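Local coordinates for protein 6-phosphofructokinase isozyme 2 (Escherichia coli, PDB 3UMO) that catalyses the ATP-dependent phosphorylation of D-fructose 6-phosphate to fructose 1,6-bisphosphate, the first committing step of glycolysis, at residues Leu13-Thr19 with Gln91-Val97; Val34-Gly38 with His68-Leu73; Asn43-Ile48 with Asp256-Gly260; Pro109-Leu113 with Pro141-Lys145. All blocks are in the same frame, centred on the assembly; numbering follows the deposited sequence.

Contact 1: Leu13-Thr19 with Gln91-Val97; sequences LDSATIT and QNLHVHV
Ser15, Thr17 and Thr19 bond through their backbones to Asn92, His94 and His96, making strands 12-19 and 93-97 the parallel pair in the middle of a four-stranded mixed sheet, the lid of this ribokinase-like fold. Five nearly straight backbone bonds hold it, beginning with Ser15 N to Asn92 O (2.9 Å) and His94 N to Ser15 O (2.8 Å); CA-H...O contacts such as Ala16 CA to His94 O (3.4 Å) run among them.

Side chains bond as well at the end that belongs to the substrate site. Gln91 NE2 reaches Leu13 O at 3.0 Å from well above the carbonyl plane, 40° out of it. Asn92 N approaches Asp14 OD1 at 3.3 Å on the anti side, and Ser12 OG bonds to that same oxygen.

Apolar packing occupies the face of Thr17 and Leu93. Thr17 turns OG1 to Thr31 O (chi1 -174°), which brings its CG2 against Leu93 CD1 (3.9 Å). Beyond them, Leu93 packs on Leu93 of the second subunit.

On the other face, His94 NE2 bonds to Gln103, while a water in the imidazole plane, 2.7 Å from His94 ND1, donates to Thr17 O.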
loop_
_atom_site.group_PDB
_atom_site.type_symbol
_atom_site.label_atom_id
_atom_site.label_comp_id
_atom_site.label_asym_id
_atom_site.label_seq_id
_atom_site.Cartn_x
_atom_site.Cartn_y
_atom_site.Cartn_z
ATOM N N LEU A 13 -17.441 20.199 -4.094
ATOM C CA LEU A 13 -17.762 20.099 -2.678
ATOM C C LEU A 13 -17.029 18.869 -2.173
ATOM O O LEU A 13 -17.446 17.739 -2.431
ATOM C CB LEU A 13 -19.266 19.933 -2.453
ATOM C CG LEU A 13 -19.678 19.819 -0.981
ATOM C CD1 LEU A 13 -19.467 21.153 -0.288
ATOM C CD2 LEU A 13 -21.131 19.372 -0.852
ATOM N N ASP A 14 -15.923 19.081 -1.474
ATOM C CA ASP A 14 -15.069 17.966 -1.092
ATOM C C ASP A 14 -15.506 17.343 0.225
ATOM O O ASP A 14 -15.960 18.036 1.138
ATOM C CB ASP A 14 -13.599 18.399 -1.027
ATOM C CG ASP A 14 -13.056 18.818 -2.380
ATOM O OD1 ASP A 14 -13.642 18.411 -3.407
ATOM O OD2 ASP A 14 -12.046 19.550 -2.417
ATOM N N SER A 15 -15.383 16.025 0.304
ATOM C CA SER A 15 -15.675 15.300 1.531
ATOM C C SER A 15 -14.365 14.885 2.168
ATOM O O SER A 15 -13.516 14.296 1.507
ATOM C CB SER A 15 -16.503 14.046 1.239
ATOM O OG SER A 15 -17.819 14.369 0.839
ATOM N N ALA A 16 -14.193 15.197 3.447
ATOM C CA ALA A 16 -13.037 14.706 4.187
ATOM C C ALA A 16 -13.521 13.668 5.189
ATOM O O ALA A 16 -14.369 13.954 6.040
ATOM C CB ALA A 16 -12.326 15.841 4.906
ATOM N N THR A 17 -12.988 12.457 5.078
ATOM C CA THR A 17 -13.410 11.376 5.956
ATOM C C THR A 17 -12.219 10.661 6.585
ATOM O O THR A 17 -11.069 10.843 6.157
ATOM C CB THR A 17 -14.292 10.361 5.203
ATOM O OG1 THR A 17 -14.792 9.387 6.126
ATOM C CG2 THR A 17 -13.499 9.660 4.102
ATOM N N ILE A 18 -12.506 9.846 7.597
ATOM C CA ILE A 18 -11.482 9.140 8.353
ATOM C C ILE A 18 -11.787 7.644 8.357
ATOM O O ILE A 18 -12.949 7.241 8.456
ATOM C CB ILE A 18 -11.431 9.661 9.811
ATOM C CG1 ILE A 18 -11.071 11.152 9.831
ATOM C CG2 ILE A 18 -10.427 8.888 10.628
ATOM C CD1 ILE A 18 -11.309 11.820 11.187
ATOM N N THR A 19 -10.745 6.825 8.240
ATOM C CA THR A 19 -10.899 5.372 8.329
ATOM C C THR A 19 -9.666 4.794 9.045
ATOM O O THR A 19 -8.593 5.391 9.002
ATOM C CB THR A 19 -11.135 4.755 6.916
ATOM O OG1 THR A 19 -11.697 3.437 7.038
ATOM C CG2 THR A 19 -9.841 4.700 6.118
ATOM N N GLN A 91 -18.002 16.035 -6.277
ATOM C CA GLN A 91 -17.317 15.876 -4.998
ATOM C C GLN A 91 -16.008 15.111 -5.138
ATOM O O GLN A 91 -15.976 14.033 -5.742
ATOM C CB GLN A 91 -18.207 15.108 -4.021
ATOM C CG GLN A 91 -19.601 15.686 -3.813
ATOM C CD GLN A 91 -20.153 15.350 -2.436
ATOM O OE1 GLN A 91 -21.236 14.782 -2.307
ATOM N NE2 GLN A 91 -19.398 15.699 -1.396
ATOM N N ASN A 92 -14.929 15.663 -4.583
ATOM C CA ASN A 92 -13.692 14.899 -4.441
ATOM C C ASN A 92 -13.607 14.331 -3.028
ATOM O O ASN A 92 -14.307 14.797 -2.128
ATOM C CB ASN A 92 -12.459 15.749 -4.764
ATOM C CG ASN A 92 -12.405 16.153 -6.216
ATOM O OD1 ASN A 92 -12.907 15.438 -7.081
ATOM N ND2 ASN A 92 -11.808 17.306 -6.493
ATOM N N LEU A 93 -12.765 13.321 -2.839
ATOM C CA LEU A 93 -12.693 12.648 -1.547
ATOM C C LEU A 93 -11.295 12.681 -0.949
ATOM O O LEU A 93 -10.320 12.279 -1.597
ATOM C CB LEU A 93 -13.171 11.196 -1.660
ATOM C CG LEU A 93 -13.259 10.425 -0.336
ATOM C CD1 LEU A 93 -14.287 11.051 0.598
ATOM C CD2 LEU A 93 -13.559 8.941 -0.559
ATOM N N HIS A 94 -11.218 13.147 0.297
ATOM C CA HIS A 94 -9.983 13.169 1.069
ATOM C C HIS A 94 -10.134 12.142 2.179
ATOM O O HIS A 94 -11.047 12.240 3.000
ATOM C CB HIS A 94 -9.772 14.564 1.672
ATOM C CG HIS A 94 -8.552 14.685 2.536
ATOM N ND1 HIS A 94 -8.538 14.298 3.861
ATOM C CD2 HIS A 94 -7.319 15.174 2.273
ATOM C CE1 HIS A 94 -7.338 14.532 4.370
ATOM N NE2 HIS A 94 -6.583 15.064 3.426
ATOM N N VAL A 95 -9.247 11.152 2.211
ATOM C CA VAL A 95 -9.326 10.115 3.237
ATOM C C VAL A 95 -8.109 10.127 4.150
ATOM O O VAL A 95 -6.977 9.949 3.693
ATOM C CB VAL A 95 -9.434 8.709 2.612
ATOM C CG1 VAL A 95 -9.611 7.650 3.706
ATOM C CG2 VAL A 95 -10.570 8.648 1.613
ATOM N N HIS A 96 -8.336 10.321 5.444
ATOM C CA HIS A 96 -7.256 10.200 6.415
ATOM C C HIS A 96 -7.235 8.787 6.995
ATOM O O HIS A 96 -8.260 8.293 7.463
ATOM C CB HIS A 96 -7.431 11.201 7.546
ATOM C CG HIS A 96 -6.334 11.140 8.562
ATOM N ND1 HIS A 96 -5.151 11.833 8.412
ATOM C CD2 HIS A 96 -6.221 10.441 9.713
ATOM C CE1 HIS A 96 -4.365 11.579 9.448
ATOM N NE2 HIS A 96 -4.993 10.733 10.247
ATOM N N VAL A 97 -6.075 8.134 6.950
ATOM C CA VAL A 97 -5.926 6.804 7.530
ATOM C C VAL A 97 -5.297 6.912 8.921
ATOM O O VAL A 97 -4.143 7.323 9.067
ATOM C CB VAL A 97 -5.100 5.870 6.621
ATOM C CG1 VAL A 97 -5.093 4.470 7.197
ATOM C CG2 VAL A 97 -5.675 5.863 5.208
HETATM O O HOH W 1 -10.490 19.224 -4.519
HETATM O O HOH W 2 -9.972 13.484 5.988
#

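Contact 2: Val34-Gly38 with His68-Leu73; sequences VFEPG and HLVSLL
Pro37 sits among Leu69, Leu72 and Leu73 where strand 34-38, an outer strand of the lid sheet, runs across helix 63-75 of the alpha/beta core, the segments 34-38 and 68-73 at 84°. Leu69 CD1 touches Pro37 CA at 3.5 Å. Leu73 slides past the pyrrolidine ring in the opposite direction and sets CD2 3.8 Å from Pro37 CG, and Leu72 CB meets that same CG at 3.9 Å. An alanine in place of Pro37 removes CG and CD, which would probably open a gap between Leu72 and Leu73 and weaken the strand's grip on the helix.

Two residues earlier in the strand, Leu72 CD1 lies against Phe35 O at 3.6 Å. Phe35 CB comes in at the edge of the His68 ring, 3.8 Å from His68 CD2, and the two ring planes are almost perpendicular (88°). With its CG opposite the backbone N (chi1 -162°), His68 carries its imidazole out toward Phe35.

Further out, Ile42 and Arg46 of helix 40-50 back Pro37 and Leu73, while Phe59 of strand 55-61 lies behind Leu69 and Leu73. Trp88 of the second subunit meets the Phe35 ring, so the strand is also part of the dimer contact. The imidazole is backed from within its own helix: Leu72 CG stands 4.1 Å above one face of the His68 ring, displaced from its centre.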
loop_
_atom_site.group_PDB
_atom_site.type_symbol
_atom_site.label_atom_id
_atom_site.label_comp_id
_atom_site.label_asym_id
_atom_site.label_seq_id
_atom_site.Cartn_x
_atom_site.Cartn_y
_atom_site.Cartn_z
ATOM N N VAL A 34 -16.710 15.510 6.614
ATOM C CA VAL A 34 -16.750 16.952 6.797
ATOM C C VAL A 34 -16.632 17.566 5.411
ATOM O O VAL A 34 -15.717 17.228 4.661
ATOM C CB VAL A 34 -15.592 17.452 7.683
ATOM C CG1 VAL A 34 -15.528 18.979 7.661
ATOM C CG2 VAL A 34 -15.759 16.940 9.108
ATOM N N PHE A 35 -17.559 18.450 5.056
ATOM C CA PHE A 35 -17.533 19.046 3.724
ATOM C C PHE A 35 -16.719 20.328 3.702
ATOM O O PHE A 35 -16.729 21.102 4.658
ATOM C CB PHE A 35 -18.951 19.302 3.207
ATOM C CG PHE A 35 -19.788 18.060 3.124
ATOM C CD1 PHE A 35 -19.513 17.093 2.176
ATOM C CD2 PHE A 35 -20.841 17.848 4.006
ATOM C CE1 PHE A 35 -20.272 15.935 2.090
ATOM C CE2 PHE A 35 -21.605 16.689 3.931
ATOM C CZ PHE A 35 -21.319 15.731 2.968
ATOM N N GLU A 36 -16.000 20.538 2.607
ATOM C CA GLU A 36 -15.202 21.750 2.456
ATOM C C GLU A 36 -15.218 22.202 1.001
ATOM O O GLU A 36 -15.408 21.388 0.090
ATOM C CB GLU A 36 -13.762 21.517 2.927
ATOM C CG GLU A 36 -12.904 20.741 1.944
ATOM C CD GLU A 36 -11.687 20.107 2.599
ATOM O OE1 GLU A 36 -11.624 20.073 3.848
ATOM O OE2 GLU A 36 -10.797 19.635 1.859
ATOM N N PRO A 37 -15.032 23.513 0.779
ATOM C CA PRO A 37 -14.966 24.035 -0.588
ATOM C C PRO A 37 -13.742 23.514 -1.328
ATOM O O PRO A 37 -12.653 23.417 -0.761
ATOM C CB PRO A 37 -14.848 25.549 -0.378
ATOM C CG PRO A 37 -15.447 25.793 0.970
ATOM C CD PRO A 37 -15.037 24.598 1.779
ATOM N N GLY A 38 -13.927 23.169 -2.593
ATOM C CA GLY A 38 -12.824 22.687 -3.397
ATOM C C GLY A 38 -12.742 23.457 -4.693
ATOM O O GLY A 38 -13.731 24.036 -5.141
ATOM N N HIS A 68 -24.526 23.862 -0.851
ATOM C CA HIS A 68 -23.720 23.693 0.348
ATOM C C HIS A 68 -22.360 24.348 0.169
ATOM O O HIS A 68 -21.829 24.955 1.097
ATOM C CB HIS A 68 -23.560 22.214 0.708
ATOM C CG HIS A 68 -23.128 21.990 2.122
ATOM N ND1 HIS A 68 -23.786 22.548 3.194
ATOM C CD2 HIS A 68 -22.095 21.282 2.640
ATOM C CE1 HIS A 68 -23.185 22.188 4.314
ATOM N NE2 HIS A 68 -22.155 21.421 4.006
ATOM N N LEU A 69 -21.798 24.214 -1.031
ATOM C CA LEU A 69 -20.544 24.879 -1.372
ATOM C C LEU A 69 -20.656 26.392 -1.158
ATOM O O LEU A 69 -19.786 27.015 -0.535
ATOM C CB LEU A 69 -20.164 24.578 -2.829
ATOM C CG LEU A 69 -18.954 25.324 -3.406
ATOM C CD1 LEU A 69 -17.705 24.994 -2.610
ATOM C CD2 LEU A 69 -18.748 24.976 -4.876
ATOM N N VAL A 70 -21.739 26.971 -1.669
ATOM C CA VAL A 70 -21.995 28.400 -1.526
ATOM C C VAL A 70 -22.146 28.783 -0.055
ATOM O O VAL A 70 -21.631 29.814 0.390
ATOM C CB VAL A 70 -23.253 28.810 -2.313
ATOM C CG1 VAL A 70 -23.655 30.248 -1.998
ATOM C CG2 VAL A 70 -23.003 28.643 -3.811
ATOM N N SER A 71 -22.840 27.937 0.695
ATOM C CA SER A 71 -23.073 28.187 2.116
ATOM C C SER A 71 -21.785 28.134 2.935
ATOM O O SER A 71 -21.608 28.908 3.881
ATOM C CB SER A 71 -24.090 27.189 2.670
ATOM O OG SER A 71 -24.169 27.275 4.083
ATOM N N LEU A 72 -20.896 27.210 2.583
ATOM C CA LEU A 72 -19.623 27.080 3.280
ATOM C C LEU A 72 -18.779 28.327 3.085
ATOM O O LEU A 72 -18.124 28.790 4.017
ATOM C CB LEU A 72 -18.859 25.848 2.794
ATOM C CG LEU A 72 -19.402 24.502 3.277
ATOM C CD1 LEU A 72 -18.641 23.358 2.631
ATOM C CD2 LEU A 72 -19.333 24.408 4.800
ATOM N N LEU A 73 -18.795 28.869 1.868
ATOM C CA LEU A 73 -18.014 30.066 1.566
ATOM C C LEU A 73 -18.588 31.287 2.274
ATOM O O LEU A 73 -17.843 32.171 2.705
ATOM C CB LEU A 73 -17.921 30.290 0.053
ATOM C CG LEU A 73 -17.044 29.244 -0.640
ATOM C CD1 LEU A 73 -17.179 29.321 -2.159
ATOM C CD2 LEU A 73 -15.592 29.417 -0.219
#

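Contact 3: Asn43-Ile48 with Asp256-Gly260; sequences NVARAI and DSMVG. With ATP (adenosine-5'-triphosphate), chain E.
Gly260 brings its CA to 4.7 Å from Val44 CA; a CB at this position would be 3.1 Å from Ala47 CB and almost as close to the carbonyl of Val44. The bare backbone also receives Ile48, whose CG1 rests 3.5 Å from Gly260 O. Val44 sends its CG2 to Val259, crossing it aslant, and Ala47 CB sits over the backbone at Ser257. Segments 43-48 and 256-260, of helices 40-50 and 254-267, thus cross at -62° with small residues between them.

The GAGD signature of the PfkB family leads into the first turn of helix 254-267 and ends in Asp256, the active-site residue by similarity; Asp256 and Asn43 both belong to the fructose 6-phosphate site. Asp256 OD1 is 3.3 Å from Asn43 CB, with amide and carboxylate turned 32° apart. A water donates to Asp256 OD1 (2.7 Å) and takes a weak bond from Asn43 ND2. The other end of that amide is held firmly: Arg46 NH1 gives Asn43 OD1 a bond of 3.0 Å lying in the guanidinium plane, and Arg46 NE is salt-bridged to Glu76. A leucine in place of Asn43 would probably leave Arg46 NH1 without this acceptor and the water beside Asp256 without its amide neighbour. On the far side of helix 254-267, Met258 runs out extended, then bends at its last torsion (chi3 -93°), which puts CE 3.2 Å from ATP O3'.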
loop_
_atom_site.group_PDB
_atom_site.type_symbol
_atom_site.label_atom_id
_atom_site.label_comp_id
_atom_site.label_asym_id
_atom_site.label_seq_id
_atom_site.Cartn_x
_atom_site.Cartn_y
_atom_site.Cartn_z
ATOM N N ASN A 43 -10.037 28.131 -3.712
ATOM C CA ASN A 43 -9.011 28.055 -2.682
ATOM C C ASN A 43 -8.083 29.264 -2.673
ATOM O O ASN A 43 -7.625 29.680 -1.617
ATOM C CB ASN A 43 -8.237 26.739 -2.774
ATOM C CG ASN A 43 -8.991 25.591 -2.139
ATOM O OD1 ASN A 43 -9.677 25.773 -1.135
ATOM N ND2 ASN A 43 -8.868 24.403 -2.721
ATOM N N VAL A 44 -7.818 29.831 -3.847
ATOM C CA VAL A 44 -7.061 31.074 -3.927
ATOM C C VAL A 44 -7.797 32.169 -3.151
ATOM O O VAL A 44 -7.187 32.915 -2.377
ATOM C CB VAL A 44 -6.826 31.503 -5.393
ATOM C CG1 VAL A 44 -6.258 32.922 -5.462
ATOM C CG2 VAL A 44 -5.878 30.532 -6.068
ATOM N N ALA A 45 -9.116 32.240 -3.335
ATOM C CA ALA A 45 -9.927 33.234 -2.630
ATOM C C ALA A 45 -9.912 33.008 -1.113
ATOM O O ALA A 45 -9.860 33.964 -0.327
ATOM C CB ALA A 45 -11.357 33.238 -3.156
ATOM N N ARG A 46 -9.960 31.746 -0.701
ATOM C CA ARG A 46 -9.908 31.420 0.724
ATOM C C ARG A 46 -8.551 31.784 1.331
ATOM O O ARG A 46 -8.480 32.339 2.434
ATOM C CB ARG A 46 -10.232 29.944 0.953
ATOM C CG ARG A 46 -11.645 29.558 0.524
ATOM C CD ARG A 46 -11.866 28.055 0.621
ATOM N NE ARG A 46 -11.980 27.602 2.005
ATOM C CZ ARG A 46 -11.390 26.512 2.485
ATOM N NH1 ARG A 46 -10.638 25.761 1.695
ATOM N NH2 ARG A 46 -11.551 26.172 3.759
ATOM N N ALA A 47 -7.477 31.494 0.602
ATOM C CA ALA A 47 -6.126 31.833 1.065
ATOM C C ALA A 47 -5.984 33.338 1.209
ATOM O O ALA A 47 -5.374 33.836 2.163
ATOM C CB ALA A 47 -5.070 31.291 0.100
ATOM N N ILE A 48 -6.557 34.070 0.260
ATOM C CA ILE A 48 -6.486 35.522 0.301
ATOM C C ILE A 48 -7.186 36.053 1.550
ATOM O O ILE A 48 -6.678 36.954 2.218
ATOM C CB ILE A 48 -7.053 36.147 -0.989
ATOM C CG1 ILE A 48 -6.011 36.019 -2.106
ATOM C CG2 ILE A 48 -7.440 37.604 -0.758
ATOM C CD1 ILE A 48 -6.531 36.369 -3.509
ATOM N N ASP A 256 -2.294 26.800 -4.111
ATOM C CA ASP A 256 -3.312 27.840 -4.074
ATOM C C ASP A 256 -2.973 28.921 -3.051
ATOM O O ASP A 256 -3.285 30.091 -3.258
ATOM C CB ASP A 256 -4.687 27.228 -3.809
ATOM C CG ASP A 256 -5.120 26.278 -4.915
ATOM O OD1 ASP A 256 -5.859 25.314 -4.619
ATOM O OD2 ASP A 256 -4.722 26.490 -6.083
ATOM N N SER A 257 -2.332 28.531 -1.954
ATOM C CA SER A 257 -1.891 29.502 -0.961
ATOM C C SER A 257 -0.842 30.416 -1.567
ATOM O O SER A 257 -0.893 31.635 -1.385
ATOM C CB SER A 257 -1.319 28.806 0.275
ATOM O OG SER A 257 -2.348 28.140 0.993
ATOM N N MET A 258 0.115 29.828 -2.280
ATOM C CA MET A 258 1.132 30.621 -2.965
ATOM C C MET A 258 0.516 31.589 -3.973
ATOM O O MET A 258 0.897 32.766 -4.029
ATOM C CB MET A 258 2.147 29.712 -3.670
ATOM C CG MET A 258 3.007 30.451 -4.688
ATOM S SD MET A 258 4.334 29.418 -5.339
ATOM C CE MET A 258 5.670 29.855 -4.227
ATOM N N VAL A 259 -0.421 31.102 -4.783
ATOM C CA VAL A 259 -1.075 31.970 -5.765
ATOM C C VAL A 259 -1.835 33.122 -5.107
ATOM O O VAL A 259 -1.750 34.269 -5.567
ATOM C CB VAL A 259 -1.983 31.177 -6.727
ATOM C CG1 VAL A 259 -2.799 32.121 -7.597
ATOM C CG2 VAL A 259 -1.133 30.256 -7.587
ATOM N N GLY A 260 -2.551 32.821 -4.024
ATOM C CA GLY A 260 -3.261 33.845 -3.270
ATOM C C GLY A 260 -2.325 34.942 -2.792
ATOM O O GLY A 260 -2.615 36.136 -2.945
HETATM P PG ATP E . -0.482 22.083 -5.526
HETATM O O1G ATP E . -1.367 22.676 -6.565
HETATM O O2G ATP E . -1.185 22.371 -4.203
HETATM O O3G ATP E . -0.248 20.623 -5.708
HETATM P PB ATP E . 1.793 23.048 -6.715
HETATM O O1B ATP E . 2.307 21.673 -7.241
HETATM O O2B ATP E . 1.124 23.924 -7.795
HETATM O O3B ATP E . 0.853 22.880 -5.438
HETATM P PA ATP E . 4.227 23.569 -5.270
HETATM O O1A ATP E . 4.255 22.106 -4.938
HETATM O O2A ATP E . 5.524 24.073 -5.908
HETATM O O3A ATP E . 3.025 23.906 -6.192
HETATM O "O5'" ATP E . 3.899 24.362 -3.909
HETATM C "C5'" ATP E . 3.985 25.746 -3.890
HETATM C "C4'" ATP E . 4.795 26.351 -2.834
HETATM O "O4'" ATP E . 4.449 25.716 -1.584
HETATM C "C3'" ATP E . 6.229 26.058 -2.984
HETATM O "O3'" ATP E . 6.845 26.946 -3.838
HETATM C "C2'" ATP E . 6.724 26.142 -1.599
HETATM O "O2'" ATP E . 6.793 27.450 -1.201
HETATM C "C1'" ATP E . 5.628 25.491 -0.847
HETATM N N9 ATP E . 5.859 24.056 -0.689
HETATM C C8 ATP E . 5.322 23.076 -1.439
HETATM N N7 ATP E . 5.793 21.894 -0.969
HETATM C C5 ATP E . 6.620 22.130 0.070
HETATM C C6 ATP E . 7.365 21.308 0.923
HETATM N N6 ATP E . 7.350 19.815 0.772
HETATM N N1 ATP E . 8.105 21.887 1.884
HETATM C C2 ATP E . 8.136 23.222 2.035
HETATM N N3 ATP E . 7.431 24.028 1.237
HETATM C C4 ATP E . 6.668 23.514 0.256
HETATM O O HOH W 3 -7.383 23.428 -5.695
#

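Contact 4: Pro109-Leu113 with Pro141-Lys145; sequences PGAAL and PPGVK
Leu113 fits against Pro141 and Val144 where the loop before helix 115-125 meets a type II beta turn, Pro141 to Val144, ahead of helix 146-158. This is the tight part. Leu113 CD1 crosses to Pro141 CG at 3.8 Å, and Leu113 CB runs alongside Val144 CG2 at the same distance. Leu121 and Phe118 of helix 115-125 add to this apolar pocket, Leu121 against Leu113 and Phe118 against Val144. The backbones are joined by Leu113 N to Pro142 O (3.0 Å, 161° at the hydrogen), the donor tilted 17° from the carbonyl plane; Ala112 CA adds a CA-H...O contact to the same oxygen.

Gly143 holds the third place of the turn with a positive phi of 99°, and a CB there would run into Leu113 O. Its own CA instead touches that oxygen at 3.4 Å.

The solvent side is looser. The exposed ring of Pro142 touches mainly through CD, which lies 3.4 Å from Gly110 O but 4.5 Å from Pro109 CB, and Ala112 CB is scarcely nearer to Pro142 CB. Ala112 N turns to Asp87 instead, and Pro109 packs on Cys30 of the second subunit. Back on the buried side, Ala111 O lies 3.3 Å from Pro141 CB.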
loop_
_atom_site.group_PDB
_atom_site.type_symbol
_atom_site.label_atom_id
_atom_site.label_comp_id
_atom_site.label_asym_id
_atom_site.label_seq_id
_atom_site.Cartn_x
_atom_site.Cartn_y
_atom_site.Cartn_z
ATOM N N PRO A 109 -13.185 14.722 -12.102
ATOM C CA PRO A 109 -13.485 15.948 -12.849
ATOM C C PRO A 109 -14.629 16.744 -12.234
ATOM O O PRO A 109 -15.446 16.198 -11.477
ATOM C CB PRO A 109 -13.909 15.421 -14.226
ATOM C CG PRO A 109 -13.288 14.049 -14.313
ATOM C CD PRO A 109 -13.383 13.518 -12.928
ATOM N N GLY A 110 -14.680 18.036 -12.552
ATOM C CA GLY A 110 -15.778 18.871 -12.101
ATOM C C GLY A 110 -17.040 18.564 -12.886
ATOM O O GLY A 110 -17.006 17.831 -13.880
ATOM N N ALA A 111 -18.161 19.129 -12.447
ATOM C CA ALA A 111 -19.414 18.996 -13.183
ATOM C C ALA A 111 -19.275 19.525 -14.607
ATOM O O ALA A 111 -18.430 20.373 -14.897
ATOM C CB ALA A 111 -20.538 19.726 -12.463
ATOM N N ALA A 112 -20.123 19.024 -15.492
ATOM C CA ALA A 112 -20.141 19.497 -16.870
ATOM C C ALA A 112 -20.670 20.926 -16.943
ATOM O O ALA A 112 -21.443 21.358 -16.085
ATOM C CB ALA A 112 -20.978 18.575 -17.738
ATOM N N LEU A 113 -20.237 21.655 -17.968
ATOM C CA LEU A 113 -20.727 23.006 -18.219
ATOM C C LEU A 113 -21.240 23.047 -19.646
ATOM O O LEU A 113 -20.526 22.648 -20.564
ATOM C CB LEU A 113 -19.600 24.031 -18.076
ATOM C CG LEU A 113 -19.310 24.674 -16.722
ATOM C CD1 LEU A 113 -18.147 25.650 -16.858
ATOM C CD2 LEU A 113 -20.547 25.384 -16.199
ATOM N N PRO A 141 -13.398 21.795 -16.874
ATOM C CA PRO A 141 -14.476 20.809 -16.757
ATOM C C PRO A 141 -14.938 20.333 -18.124
ATOM O O PRO A 141 -14.663 21.011 -19.121
ATOM C CB PRO A 141 -15.593 21.605 -16.073
ATOM C CG PRO A 141 -15.373 23.007 -16.539
ATOM C CD PRO A 141 -13.874 23.163 -16.597
ATOM N N PRO A 142 -15.623 19.178 -18.176
ATOM C CA PRO A 142 -16.175 18.688 -19.443
ATOM C C PRO A 142 -17.164 19.695 -20.015
ATOM O O PRO A 142 -17.834 20.394 -19.249
ATOM C CB PRO A 142 -16.933 17.419 -19.032
ATOM C CG PRO A 142 -16.345 17.008 -17.731
ATOM C CD PRO A 142 -15.919 18.274 -17.049
ATOM N N GLY A 143 -17.249 19.778 -21.339
ATOM C CA GLY A 143 -18.227 20.639 -21.980
ATOM C C GLY A 143 -17.681 21.974 -22.450
ATOM O O GLY A 143 -18.382 22.735 -23.119
ATOM N N VAL A 144 -16.431 22.267 -22.104
ATOM C CA VAL A 144 -15.828 23.541 -22.482
ATOM C C VAL A 144 -14.663 23.351 -23.449
ATOM O O VAL A 144 -13.624 22.805 -23.080
ATOM C CB VAL A 144 -15.326 24.315 -21.250
ATOM C CG1 VAL A 144 -14.831 25.699 -21.661
ATOM C CG2 VAL A 144 -16.429 24.434 -20.207
ATOM N N LYS A 145 -14.841 23.797 -24.689
ATOM C CA LYS A 145 -13.769 23.730 -25.675
ATOM C C LYS A 145 -12.628 24.660 -25.280
ATOM O O LYS A 145 -12.861 25.749 -24.753
ATOM C CB LYS A 145 -14.291 24.104 -27.063
ATOM C CG LYS A 145 -15.175 23.047 -27.693
ATOM C CD LYS A 145 -15.671 23.496 -29.060
ATOM C CE LYS A 145 -16.204 22.318 -29.850
ATOM N NZ LYS A 145 -17.083 21.471 -29.001
#

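How the contacts relate
Contact 3 is the buried one, about 6 Å from the chain's centre, where two helices meet beside the active site; the other three lie 17 to 19 Å out and are partly exposed. Contacts 1 and 2 share the lid sheet: strand 34-38 pairs antiparallel with strand 12-19, Asp14 N lying 2.8 Å from Glu36 O, and both reach the second subunit. Contact 2 then passes to contact 3 through helix 40-50, whose Arg46 touches Leu73. Contact 4 stands apart, touching none of the others. Chemistry follows place: backbone bonds in the sheet, apolar packing between lid and core, small residues where helices cross, prolines and glycine in the loops.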